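Local structure of general Secretion Pathway Protein (Vibrio vulnificus, 4G54) at residues L34-L37 with Y38-W41; R44-R47 with I48-M51; E96-P99 with E100-V103; M202-L205 with S206-W209. The protein is a periplasmic part of the EpsAB fusion of the type II secretion system and probably binds peptidoglycan. All coordinates share one frame; numbering follows the deposited sequence.

Contact 1. Residues L34-L37 with Y38-W41; sequences LEEL and YKLW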
ATOM      1  N   LEU A  34      -0.565  -0.976  12.748  1.00 18.34           N
ATOM      2  CA  LEU A  34      -0.918  -0.011  11.656  1.00 16.47           C
ATOM      3  C   LEU A  34      -0.276   1.346  11.915  1.00 17.75           C
ATOM      4  O   LEU A  34       0.155   2.009  10.946  1.00 17.90           O
ATOM      5  CB  LEU A  34      -2.410   0.189  11.520  1.00 18.01           C
ATOM      6  CG  LEU A  34      -3.120  -1.009  10.958  1.00 19.11           C
ATOM      7  CD1 LEU A  34      -4.594  -0.702  11.086  1.00 20.55           C
ATOM      8  CD2 LEU A  34      -2.739  -1.244   9.437  1.00 21.91           C
ATOM      9  N   GLU A  35      -0.110   1.712  13.197  1.00 17.31           N
ATOM     10  CA  GLU A  35       0.640   2.949  13.477  1.00 19.11           C
ATOM     11  C   GLU A  35       2.051   2.816  12.870  1.00 19.44           C
ATOM     12  O   GLU A  35       2.568   3.775  12.252  1.00 20.07           O
ATOM     13  CB  GLU A  35       0.667   3.273  15.005  1.00 20.39           C
ATOM     14  CG  GLU A  35       1.282   4.593  15.259  1.00 25.08           C
ATOM     15  CD  GLU A  35       1.396   4.886  16.748  1.00 35.76           C
ATOM     16  OE1 GLU A  35       1.154   3.969  17.562  1.00 41.53           O
ATOM     17  OE2 GLU A  35       1.757   6.035  17.069  1.00 44.20           O
ATOM     18  N   GLU A  36       2.709   1.673  13.007  1.00 19.10           N
ATOM     19  CA  GLU A  36       4.022   1.478  12.432  1.00 19.76           C
ATOM     20  C   GLU A  36       3.966   1.492  10.883  1.00 18.25           C
ATOM     21  O   GLU A  36       4.865   2.032  10.223  1.00 18.63           O
ATOM     22  CB  GLU A  36       4.601   0.134  12.963  1.00 21.59           C
ATOM     23  CG  GLU A  36       6.163  -0.002  12.767  1.00 24.72           C
ATOM     24  CD  GLU A  36       6.960   0.948  13.635  1.00 26.20           C
ATOM     25  OE1 GLU A  36       6.381   1.608  14.575  1.00 25.70           O
ATOM     26  OE2 GLU A  36       8.199   0.966  13.396  1.00 26.60           O
ATOM     27  N   LEU A  37       2.967   0.792  10.340  1.00 17.04           N
ATOM     28  CA  LEU A  37       2.888   0.735   8.861  1.00 15.93           C
ATOM     29  C   LEU A  37       2.685   2.115   8.269  1.00 17.48           C
ATOM     30  O   LEU A  37       3.305   2.458   7.256  1.00 17.91           O
ATOM     31  CB  LEU A  37       1.766  -0.263   8.498  1.00 17.79           C
ATOM     32  CG  LEU A  37       1.608  -0.530   7.006  1.00 18.44           C
ATOM     33  CD1 LEU A  37       2.897  -1.089   6.514  1.00 18.60           C
ATOM     34  CD2 LEU A  37       0.457  -1.569   6.810  1.00 18.29           C
ATOM     35  N   TYR A  38       1.903   2.969   8.938  1.00 17.39           N
ATOM     36  CA  TYR A  38       1.766   4.336   8.417  1.00 17.73           C
ATOM     37  C   TYR A  38       3.105   5.096   8.477  1.00 17.47           C
ATOM     38  O   TYR A  38       3.376   5.934   7.601  1.00 18.89           O
ATOM     39  CB  TYR A  38       0.781   5.142   9.237  1.00 17.08           C
ATOM     40  CG  TYR A  38      -0.671   5.027   8.785  1.00 15.41           C
ATOM     41  CD1 TYR A  38      -1.580   4.275   9.492  1.00 18.11           C
ATOM     42  CD2 TYR A  38      -1.132   5.677   7.599  1.00 19.46           C
ATOM     43  CE1 TYR A  38      -3.005   4.259   9.066  1.00 19.49           C
ATOM     44  CE2 TYR A  38      -2.408   5.595   7.165  1.00 19.36           C
ATOM     45  CZ  TYR A  38      -3.349   4.937   7.909  1.00 21.52           C
ATOM     46  OH  TYR A  38      -4.648   4.888   7.467  1.00 23.19           O
ATOM     47  N   LYS A  39       3.949   4.813   9.448  1.00 19.48           N
ATOM     48  CA  LYS A  39       5.219   5.551   9.478  1.00 20.58           C
ATOM     49  C   LYS A  39       6.065   5.242   8.201  1.00 20.62           C
ATOM     50  O   LYS A  39       6.835   6.086   7.725  1.00 21.78           O
ATOM     51  CB  LYS A  39       6.039   5.120  10.663  1.00 19.87           C
ATOM     52  CG  LYS A  39       5.454   5.431  11.982  1.00 24.91           C
ATOM     53  CD  LYS A  39       6.505   5.091  13.124  1.00 29.48           C
ATOM     54  CE  LYS A  39       5.767   4.915  14.416  1.00 30.79           C
ATOM     55  NZ  LYS A  39       6.692   4.456  15.497  1.00 39.14           N
ATOM     56  N   LEU A  40       5.987   4.000   7.676  1.00 18.14           N
ATOM     57  CA  LEU A  40       6.703   3.632   6.458  1.00 22.05           C
ATOM     58  C   LEU A  40       6.256   4.448   5.288  1.00 22.13           C
ATOM     59  O   LEU A  40       7.050   4.694   4.378  1.00 24.88           O
ATOM     60  CB  LEU A  40       6.461   2.142   6.104  1.00 22.43           C
ATOM     61  CG  LEU A  40       7.480   1.146   6.529  1.00 25.69           C
ATOM     62  CD1 LEU A  40       7.312   1.057   7.943  1.00 28.82           C
ATOM     63  CD2 LEU A  40       7.248  -0.232   5.871  1.00 24.81           C
ATOM     64  N   TRP A  41       4.998   4.897   5.297  1.00 21.22           N
ATOM     65  CA  TRP A  41       4.517   5.783   4.261  1.00 22.36           C
ATOM     66  C   TRP A  41       4.841   7.259   4.557  1.00 22.83           C
ATOM     67  O   TRP A  41       4.522   8.184   3.760  1.00 26.81           O
ATOM     68  CB  TRP A  41       2.999   5.579   4.088  1.00 20.61           C
ATOM     69  CG  TRP A  41       2.640   4.248   3.500  1.00 20.27           C
ATOM     70  CD1 TRP A  41       2.327   3.150   4.154  1.00 21.95           C
ATOM     71  CD2 TRP A  41       2.531   3.952   2.104  1.00 20.88           C
ATOM     72  NE1 TRP A  41       2.016   2.111   3.288  1.00 20.88           N
ATOM     73  CE2 TRP A  41       2.127   2.597   1.995  1.00 21.92           C
ATOM     74  CE3 TRP A  41       2.718   4.719   0.948  1.00 20.54           C
ATOM     75  CZ2 TRP A  41       1.894   1.958   0.709  1.00 21.32           C
ATOM     76  CZ3 TRP A  41       2.498   4.105  -0.304  1.00 18.76           C
ATOM     77  CH2 TRP A  41       2.133   2.753  -0.390  1.00 21.04           C
TER
HETATM   78  O   HOH W   1       9.323   2.791  14.927  1.00 28.27           O
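The indole of Trp-41 meets Leu-37 O at its edge, near the ring plane, with Trp-41 CD1 3.3 Å from Leu-37 O. Its CG lies anti to the carbonyl carbon (chi1 -69°), which swings the ring back beside the preceding turn. The rings of Trp-209 and Phe-60 also pack against it, each edge-to-face. The Tyr-38 ring stands obliquely to the backbone of the turn before it, and its CD1 comes within 3.2 Å of Leu-34 O. Tyr-38 N donates to Leu-34 O at 2.8 Å, a nearly straight bond of the alpha-helical i to i+4 kind. This is part of helix 30-40, lying against the antiparallel sheet of the GspA, peptidase C39-like domain. The side chains of Leu-34, Leu-37 and Leu-40 touch strands 79-85, 88-97 and 125-131 between them. Further along, the bonding slackens: Leu-40 N makes two weak bonds, to Glu-36 O and Leu-37 O. On another side of the helix Lys-39 reaches out with an extended chain and forms a salt bridge with Glu-36, Lys-39 NZ to Glu-36 OE1 3.0 Å. The ammonium group meets OE1 on its syn side, 32° out of the carboxylate plane. The bend of Glu-36 at chi2 (68°) turns its carboxylate toward the lysine. A water joins Glu-36 OE2 to Lys-39 NZ, and OE2 also bonds to the hydroxyl of Tyr-226.

Contact 2. Residues R44-R47 with I48-M51; sequences RATR and IDTM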
ATOM      1  N   ARG A  44       2.167  10.306  10.317  1.00 22.26           N
ATOM      2  CA  ARG A  44       1.765  10.178  11.679  1.00 24.90           C
ATOM      3  C   ARG A  44       0.236   9.891  11.714  1.00 26.98           C
ATOM      4  O   ARG A  44      -0.614  10.735  11.366  1.00 32.81           O
ATOM      5  CB  ARG A  44       2.240  11.452  12.454  1.00 30.56           C
ATOM      6  CG  ARG A  44       1.889  11.535  13.933  1.00 41.93           C
ATOM      7  CD  ARG A  44       2.335  12.925  14.451  1.00 50.12           C
ATOM      8  NE  ARG A  44       1.876  14.031  13.566  1.00 57.93           N
ATOM      9  CZ  ARG A  44       2.676  14.903  12.940  1.00 58.53           C
ATOM     10  NH1 ARG A  44       3.993  14.831  13.102  1.00 60.27           N
ATOM     11  NH2 ARG A  44       2.160  15.857  12.163  1.00 54.94           N
ATOM     12  N   ALA A  45      -0.124   8.724  12.192  1.00 24.48           N
ATOM     13  CA  ALA A  45      -1.537   8.295  12.203  1.00 23.58           C
ATOM     14  C   ALA A  45      -2.156   8.554  13.556  1.00 26.10           C
ATOM     15  O   ALA A  45      -1.492   8.371  14.583  1.00 27.21           O
ATOM     16  CB  ALA A  45      -1.590   6.818  11.895  1.00 23.99           C
ATOM     17  N   THR A  46      -3.435   8.934  13.565  1.00 23.84           N
ATOM     18  CA  THR A  46      -4.151   9.071  14.807  1.00 25.15           C
ATOM     19  C   THR A  46      -4.830   7.792  15.242  1.00 24.36           C
ATOM     20  O   THR A  46      -4.921   6.839  14.496  1.00 23.71           O
ATOM     21  CB  THR A  46      -5.240  10.233  14.747  1.00 26.24           C
ATOM     22  OG1 THR A  46      -6.351   9.697  14.050  1.00 27.10           O
ATOM     23  CG2 THR A  46      -4.725  11.525  14.031  1.00 26.28           C
ATOM     24  N   ARG A  47      -5.376   7.799  16.465  1.00 24.92           N
ATOM     25  CA  ARG A  47      -6.142   6.655  16.924  1.00 25.32           C
ATOM     26  C   ARG A  47      -7.321   6.301  15.975  1.00 26.18           C
ATOM     27  O   ARG A  47      -7.765   5.108  15.909  1.00 26.22           O
ATOM     28  CB  ARG A  47      -6.610   6.892  18.354  0.50 28.11           C
ATOM     29  CG  ARG A  47      -6.513   5.681  19.190  0.50 31.16           C
ATOM     30  CD  ARG A  47      -7.490   5.875  20.381  0.50 33.76           C
ATOM     31  NE  ARG A  47      -6.958   6.187  21.714  0.50 40.22           N
ATOM     32  CZ  ARG A  47      -5.689   6.231  22.123  0.50 40.34           C
ATOM     33  NH1 ARG A  47      -4.670   6.003  21.309  0.50 38.67           N
ATOM     34  NH2 ARG A  47      -5.454   6.527  23.396  0.50 41.88           N
ATOM     35  N   ILE A  48      -7.922   7.313  15.337  1.00 23.21           N
ATOM     36  CA  ILE A  48      -9.030   7.024  14.398  1.00 24.06           C
ATOM     37  C   ILE A  48      -8.515   6.272  13.161  1.00 23.11           C
ATOM     38  O   ILE A  48      -9.156   5.253  12.696  1.00 26.62           O
ATOM     39  CB  ILE A  48      -9.751   8.301  14.053  1.00 25.58           C
ATOM     40  CG1 ILE A  48     -10.487   8.800  15.274  1.00 28.48           C
ATOM     41  CG2 ILE A  48     -10.761   8.094  12.998  1.00 27.60           C
ATOM     42  CD1 ILE A  48     -11.549   7.804  15.763  1.00 37.23           C
ATOM     43  N   ASP A  49      -7.322   6.661  12.679  1.00 19.40           N
ATOM     44  CA  ASP A  49      -6.795   6.060  11.512  1.00 20.27           C
ATOM     45  C   ASP A  49      -6.446   4.621  11.736  1.00 22.76           C
ATOM     46  O   ASP A  49      -6.535   3.787  10.812  1.00 25.84           O
ATOM     47  CB  ASP A  49      -5.508   6.814  11.114  1.00 21.48           C
ATOM     48  CG  ASP A  49      -5.809   8.250  10.768  1.00 22.20           C
ATOM     49  OD1 ASP A  49      -6.643   8.523   9.831  1.00 23.89           O
ATOM     50  OD2 ASP A  49      -5.202   9.134  11.389  1.00 22.52           O
ATOM     51  N   THR A  50      -6.021   4.255  12.930  1.00 20.25           N
ATOM     52  CA  THR A  50      -5.601   2.877  13.076  1.00 20.43           C
ATOM     53  C   THR A  50      -6.678   1.885  13.504  1.00 22.38           C
ATOM     54  O   THR A  50      -6.365   0.726  13.828  1.00 22.48           O
ATOM     55  CB  THR A  50      -4.401   2.828  14.084  1.00 20.29           C
ATOM     56  OG1 THR A  50      -4.828   3.406  15.329  1.00 22.35           O
ATOM     57  CG2 THR A  50      -3.244   3.562  13.551  1.00 23.37           C
ATOM     58  N   MET A  51      -7.910   2.372  13.520  1.00 24.46           N
ATOM     59  CA  MET A  51      -9.078   1.462  13.698  1.00 26.80           C
ATOM     60  C   MET A  51      -9.344   0.534  12.472  1.00 27.38           C
ATOM     61  O   MET A  51     -10.008  -0.496  12.638  1.00 28.97           O
ATOM     62  CB  MET A  51     -10.338   2.235  14.035  1.00 28.63           C
ATOM     63  CG  MET A  51     -10.334   2.920  15.403  1.00 31.98           C
ATOM     64  SD  MET A  51     -11.750   4.025  15.506  1.00 41.78           S
ATOM     65  CE  MET A  51     -13.081   2.944  16.125  1.00 40.48           C
TER
HETATM   66  O   HOH W   2      -6.989   2.696  17.021  1.00 21.86           O
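Ala-45 turns its CB toward the following residues, where it touches Asp-49 CB and Thr-50 CG2, each at 4.0 Å. Next comes Thr-46, which carries most of the polar contact. Thr-46 N donates to Asp-49 OD2 at 2.8 Å, with an N-H...O angle of 160°, and uses the anti lone pair of that oxygen. Thr-46 OG1 donates to Asp-49 OD2 at 3.0 Å, from above the carboxylate plane. Asp-49 CG lies beside its own backbone N (chi1 -63°), which brings the carboxylate back to Thr-46. In the other direction Thr-46 OG1 accepts a weak bond from Ile-48 N. The residues form a single turn in the loop between strands 43-44 and 60-66, with its first N-H, that of Thr-46, bonded to the side chain of Asp-49. The turn is closed by Thr-50 N, which bonds to Thr-46 O at 3.2 Å. The second carboxylate oxygen, Asp-49 OD1, is held elsewhere, by a salt bridge to Arg-237 and a hydrogen bond with Thr-57. At Arg-47 the backbone takes over: a water donates to Arg-47 O and also bonds Thr-50 OG1, and Met-51 CG approaches Arg-47 O to 3.4 Å.

Contact 3. Residues E96-P99 with E100-V103; sequences EVDP and ERVV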
ATOM      1  N   GLU A  96       9.690  -6.441   2.811  1.00 21.85           N
ATOM      2  CA  GLU A  96       9.913  -7.012   1.469  1.00 24.14           C
ATOM      3  C   GLU A  96       9.882  -8.524   1.542  1.00 22.60           C
ATOM      4  O   GLU A  96       9.976  -9.086   2.592  1.00 23.94           O
ATOM      5  CB  GLU A  96      11.175  -6.531   0.836  1.00 27.95           C
ATOM      6  CG  GLU A  96      12.386  -6.757   1.648  1.00 29.52           C
ATOM      7  CD  GLU A  96      13.613  -6.057   0.954  1.00 38.43           C
ATOM      8  OE1 GLU A  96      14.258  -5.189   1.543  1.00 42.62           O
ATOM      9  OE2 GLU A  96      13.871  -6.401  -0.229  1.00 45.78           O
ATOM     10  N   VAL A  97       9.775  -9.128   0.384  1.00 23.80           N
ATOM     11  CA  VAL A  97       9.533 -10.570   0.327  1.00 23.58           C
ATOM     12  C   VAL A  97      10.112 -11.114  -0.950  1.00 24.57           C
ATOM     13  O   VAL A  97      10.030 -10.461  -2.020  1.00 25.03           O
ATOM     14  CB  VAL A  97       8.015 -10.901   0.395  1.00 23.66           C
ATOM     15  CG1 VAL A  97       7.141 -10.108  -0.685  1.00 24.39           C
ATOM     16  CG2 VAL A  97       7.804 -12.436   0.247  1.00 24.04           C
ATOM     17  N   ASP A  98      10.721 -12.302  -0.845  1.00 24.53           N
ATOM     18  CA  ASP A  98      11.172 -13.042  -2.061  1.00 27.91           C
ATOM     19  C   ASP A  98      10.901 -14.535  -1.785  1.00 26.83           C
ATOM     20  O   ASP A  98      10.384 -14.841  -0.712  1.00 24.96           O
ATOM     21  CB  ASP A  98      12.604 -12.676  -2.477  1.00 31.02           C
ATOM     22  CG  ASP A  98      13.680 -13.226  -1.549  1.00 35.50           C
ATOM     23  OD1 ASP A  98      13.464 -14.274  -0.892  1.00 36.25           O
ATOM     24  OD2 ASP A  98      14.814 -12.658  -1.548  1.00 42.78           O
ATOM     25  N   PRO A  99      11.131 -15.444  -2.748  1.00 28.95           N
ATOM     26  CA  PRO A  99      10.810 -16.872  -2.460  1.00 29.24           C
ATOM     27  C   PRO A  99      11.496 -17.500  -1.274  1.00 28.83           C
ATOM     28  O   PRO A  99      11.000 -18.529  -0.768  1.00 29.17           O
ATOM     29  CB  PRO A  99      11.300 -17.588  -3.727  1.00 32.29           C
ATOM     30  CG  PRO A  99      11.058 -16.541  -4.765  1.00 31.30           C
ATOM     31  CD  PRO A  99      11.435 -15.244  -4.175  1.00 32.68           C
ATOM     32  N   GLU A 100      12.591 -16.896  -0.828  1.00 28.57           N
ATOM     33  CA  GLU A 100      13.350 -17.522   0.239  1.00 30.64           C
ATOM     34  C   GLU A 100      13.221 -16.886   1.645  1.00 29.51           C
ATOM     35  O   GLU A 100      13.481 -17.578   2.659  1.00 30.48           O
ATOM     36  CB  GLU A 100      14.837 -17.574  -0.180  1.00 33.73           C
ATOM     37  CG  GLU A 100      15.149 -18.540  -1.362  1.00 40.35           C
ATOM     38  CD  GLU A 100      16.629 -18.471  -1.748  1.00 49.47           C
ATOM     39  OE1 GLU A 100      17.261 -17.428  -1.466  1.00 54.35           O
ATOM     40  OE2 GLU A 100      17.178 -19.443  -2.301  1.00 54.37           O
ATOM     41  N   ARG A 101      12.877 -15.600   1.707  1.00 28.17           N
ATOM     42  CA  ARG A 101      13.000 -14.841   2.969  1.00 28.85           C
ATOM     43  C   ARG A 101      12.045 -13.671   2.962  1.00 26.83           C
ATOM     44  O   ARG A 101      11.700 -13.166   1.883  1.00 26.66           O
ATOM     45  CB  ARG A 101      14.425 -14.230   3.162  1.00 31.84           C
ATOM     46  CG  ARG A 101      14.771 -13.050   2.183  1.00 37.49           C
ATOM     47  CD  ARG A 101      14.113 -11.584   2.465  1.00 47.76           C
ATOM     48  NE  ARG A 101      13.459 -10.886   1.288  1.00 45.60           N
ATOM     49  CZ  ARG A 101      14.069  -9.992   0.481  1.00 55.22           C
ATOM     50  NH1 ARG A 101      15.346  -9.644   0.712  1.00 54.77           N
ATOM     51  NH2 ARG A 101      13.414  -9.411  -0.557  1.00 54.46           N
ATOM     52  N   VAL A 102      11.622 -13.242   4.134  1.00 24.01           N
ATOM     53  CA  VAL A 102      10.858 -11.980   4.223  1.00 23.21           C
ATOM     54  C   VAL A 102      11.627 -11.114   5.219  1.00 22.69           C
ATOM     55  O   VAL A 102      12.370 -11.602   6.083  1.00 25.13           O
ATOM     56  CB  VAL A 102       9.459 -12.196   4.723  1.00 23.23           C
ATOM     57  CG1 VAL A 102       8.601 -12.935   3.637  1.00 23.41           C
ATOM     58  CG2 VAL A 102       9.408 -12.972   6.122  1.00 23.51           C
ATOM     59  N   VAL A 103      11.535  -9.814   4.966  1.00 20.93           N
ATOM     60  CA  VAL A 103      12.110  -8.814   5.898  1.00 21.44           C
ATOM     61  C   VAL A 103      10.982  -8.215   6.688  1.00 20.46           C
ATOM     62  O   VAL A 103       9.991  -7.727   6.154  1.00 20.11           O
ATOM     63  CB  VAL A 103      12.912  -7.706   5.160  1.00 21.59           C
ATOM     64  CG1 VAL A 103      13.398  -6.629   6.156  1.00 24.83           C
ATOM     65  CG2 VAL A 103      14.046  -8.416   4.438  1.00 22.76           C
TER
HETATM   66  O   HOH W   3      16.580 -14.641  -1.319  1.00 50.84           O
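The guanidinium of Arg-101 is sandwiched between two acidic side chains. Asp-98 OD2 sits 3.4 Å above the centre of one face of the Arg-101 guanidinium, and the two planar groups are stacked, only 13° apart. The ion pair of Asp-98 OD2 with Arg-101 NE is long, 3.6 Å; no N-H points at the oxygen, so it rests on charge alone. Over the opposite face lies Glu-96 CG, offset toward the rim. The carboxylate of Glu-96 makes the closer salt bridge, Glu-96 OE2 to Arg-101 NH2 3.1 Å, with its plane turned 60° from the guanidinium. Bends at chi2 (76°) and chi3 fold the arginine back into this place. Its NE has no hydrogen-bond partner.

Asp-98 is itself fixed by the turn. Asp-98 OD1 accepts Glu-100 N at 2.8 Å and Arg-101 N at 3.0 Å, from opposite faces of the carboxylate plane. A water links OD2 to Glu-100 OE1. Beyond the turn, Asp-98 N bonds to Arg-101 O, and Val-103 N to Glu-96 O at 2.9 Å. Val-97 and Val-102 form a non-hydrogen-bonded pair, Val-97 CG2 to Val-102 CG1 3.5 Å. The segments are the end of the beta hairpin of strands 88-97 and 101-105. Trp-69 of helix 69-73 packs on the two valines, while strand 110-114 flanks strand 101-105.

Contact 4. Residues M202-L205 with S206-W209; sequences MVSL and SEPW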
ATOM      1  N   MET A 202      -1.644  -0.773  -7.036  1.00 15.25           N
ATOM      2  CA  MET A 202      -0.307  -1.139  -7.579  1.00 17.90           C
ATOM      3  C   MET A 202       0.714  -0.039  -7.386  1.00 18.54           C
ATOM      4  O   MET A 202       1.915  -0.320  -7.096  1.00 19.45           O
ATOM      5  CB  MET A 202      -0.497  -1.410  -9.100  1.00 18.70           C
ATOM      6  CG  MET A 202      -1.234  -2.690  -9.524  1.00 24.67           C
ATOM      7  SD  MET A 202      -1.346  -2.665 -11.350  1.00 24.70           S
ATOM      8  CE  MET A 202       0.418  -2.615 -11.752  1.00 25.10           C
ATOM      9  N   VAL A 203       0.289   1.243  -7.553  1.00 16.96           N
ATOM     10  CA  VAL A 203       1.311   2.334  -7.529  1.00 17.13           C
ATOM     11  C   VAL A 203       0.782   3.504  -6.722  1.00 17.47           C
ATOM     12  O   VAL A 203      -0.420   3.689  -6.557  1.00 16.04           O
ATOM     13  CB  VAL A 203       1.709   2.865  -8.982  1.00 17.98           C
ATOM     14  CG1 VAL A 203       2.457   1.768  -9.812  1.00 20.33           C
ATOM     15  CG2 VAL A 203       0.501   3.360  -9.699  1.00 19.31           C
ATOM     16  N   SER A 204       1.726   4.342  -6.232  1.00 19.49           N
ATOM     17  CA  SER A 204       1.335   5.528  -5.485  1.00 18.67           C
ATOM     18  C   SER A 204       2.142   6.715  -6.030  1.00 19.53           C
ATOM     19  O   SER A 204       3.245   6.524  -6.581  1.00 23.24           O
ATOM     20  CB  SER A 204       1.776   5.389  -4.011  1.00 23.88           C
ATOM     21  OG  SER A 204       1.409   4.083  -3.478  1.00 27.81           O
ATOM     22  N   LEU A 205       1.650   7.907  -5.717  1.00 20.53           N
ATOM     23  CA  LEU A 205       2.443   9.146  -6.153  1.00 23.38           C
ATOM     24  C   LEU A 205       3.788   9.257  -5.438  1.00 28.57           C
ATOM     25  O   LEU A 205       4.739   9.783  -6.045  1.00 31.12           O
ATOM     26  CB  LEU A 205       1.652  10.416  -5.866  1.00 26.70           C
ATOM     27  CG  LEU A 205       0.282  10.570  -6.582  1.00 26.89           C
ATOM     28  CD1 LEU A 205      -0.491  11.828  -6.109  1.00 30.54           C
ATOM     29  CD2 LEU A 205       0.429  10.580  -8.132  1.00 26.61           C
ATOM     30  N   SER A 206       3.869   8.820  -4.181  1.00 30.38           N
ATOM     31  CA  SER A 206       5.202   8.669  -3.565  1.00 32.99           C
ATOM     32  C   SER A 206       5.212   7.401  -2.734  1.00 31.66           C
ATOM     33  O   SER A 206       4.193   7.035  -2.119  1.00 33.00           O
ATOM     34  CB  SER A 206       5.664   9.897  -2.753  1.00 34.49           C
ATOM     35  OG  SER A 206       7.121   9.892  -2.522  1.00 37.76           O
ATOM     36  N   GLU A 207       6.400   6.787  -2.701  1.00 32.66           N
ATOM     37  CA  GLU A 207       6.564   5.490  -2.032  1.00 30.10           C
ATOM     38  C   GLU A 207       7.792   5.614  -1.128  1.00 27.72           C
ATOM     39  O   GLU A 207       8.875   5.093  -1.405  1.00 26.84           O
ATOM     40  CB  GLU A 207       6.694   4.397  -3.109  1.00 32.37           C
ATOM     41  CG  GLU A 207       5.558   4.499  -4.170  1.00 39.31           C
ATOM     42  CD  GLU A 207       5.569   3.365  -5.174  1.00 50.07           C
ATOM     43  OE1 GLU A 207       6.698   2.928  -5.486  1.00 55.03           O
ATOM     44  OE2 GLU A 207       4.463   2.954  -5.657  1.00 48.57           O
ATOM     45  N   PRO A 208       7.662   6.434  -0.059  1.00 25.17           N
ATOM     46  CA  PRO A 208       8.830   6.630   0.755  1.00 23.92           C
ATOM     47  C   PRO A 208       9.361   5.366   1.362  1.00 22.44           C
ATOM     48  O   PRO A 208      10.518   5.340   1.818  1.00 24.79           O
ATOM     49  CB  PRO A 208       8.412   7.708   1.789  1.00 25.89           C
ATOM     50  CG  PRO A 208       6.991   7.921   1.534  1.00 28.56           C
ATOM     51  CD  PRO A 208       6.460   7.020   0.539  1.00 27.24           C
ATOM     52  N   TRP A 209       8.529   4.316   1.442  1.00 20.03           N
ATOM     53  CA  TRP A 209       8.978   3.073   2.067  1.00 21.76           C
ATOM     54  C   TRP A 209      10.116   2.396   1.315  1.00 23.82           C
ATOM     55  O   TRP A 209      10.814   1.521   1.881  1.00 26.67           O
ATOM     56  CB  TRP A 209       7.730   2.087   2.217  1.00 20.63           C
ATOM     57  CG  TRP A 209       6.955   1.835   0.929  1.00 22.10           C
ATOM     58  CD1 TRP A 209       5.794   2.494   0.453  1.00 20.42           C
ATOM     59  CD2 TRP A 209       7.274   0.859  -0.065  1.00 22.15           C
ATOM     60  NE1 TRP A 209       5.454   1.986  -0.781  1.00 23.63           N
ATOM     61  CE2 TRP A 209       6.295   0.951  -1.106  1.00 23.39           C
ATOM     62  CE3 TRP A 209       8.243  -0.137  -0.140  1.00 26.02           C
ATOM     63  CZ2 TRP A 209       6.287   0.098  -2.197  1.00 27.83           C
ATOM     64  CZ3 TRP A 209       8.219  -0.973  -1.237  1.00 28.45           C
ATOM     65  CH2 TRP A 209       7.257  -0.857  -2.236  1.00 28.64           C
TER
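Glu-207 folds its side chain back to the backbone of Ser-204, where Glu-207 OE2 accepts Ser-204 N at 3.1 Å. The bond is moderately bent, 145° at the hydrogen. It reaches OE2 on the anti side, somewhat out of the carboxylate plane. Two torsions place the group there. CG of Glu-207 lies opposite the carbonyl carbon (chi1 -50°), and the chain then runs straight out (chi2 -175°) alongside Ser-204. On the way Glu-207 CG passes 3.9 Å from Ser-204 CB, and Glu-207 OE2 ends 3.7 Å from Val-203 CA. The other oxygen, Glu-207 OE1, is in a salt bridge with Arg-210, so each oxygen of the carboxylate has a partner. The chain has just left helix 193-202 here: Val-203 is the first residue with non-helical backbone angles. The segments thus make a side-chain to backbone link in the loop that follows helix 193-202, ahead of a 3-10 segment that begins at Pro-208. Ser-204 CB is directed toward the following residues and lies 3.5 Å from Ser-206 O. The hydroxyl of Ser-204 stands beside its own backbone N, and Ser-204 OG is 3.9 Å from Glu-207 OE2. Val-203 and Leu-205 instead rest on helix 145-158, both touching Leu-153. From that helix Lys-156 donates to Ser-204 O.

Contact 1 touches two of the others. Against contact 2 it packs through Tyr-38 CD1 and Ala-45 CB, 3.5 Å apart, and through Leu-34 CD1 and Thr-50 O; the two centres are about 10 Å apart. Against contact 4 it uses Trp-41: Trp-41 CZ3 is 3.4 Å from Ser-204 OG, and Trp-41 O is 3.3 Å from Pro-208 CG. Residues 34-41 thus meet both the loop after strand 43-44 and the loop after helix 193-202. Contact 3 stands apart. Its nearest atoms are about 7 Å from contacts 1 and 4 and about 19 Å from contact 2. Contacts 1, 2 and 3 all belong to the GspA, peptidase C39-like domain.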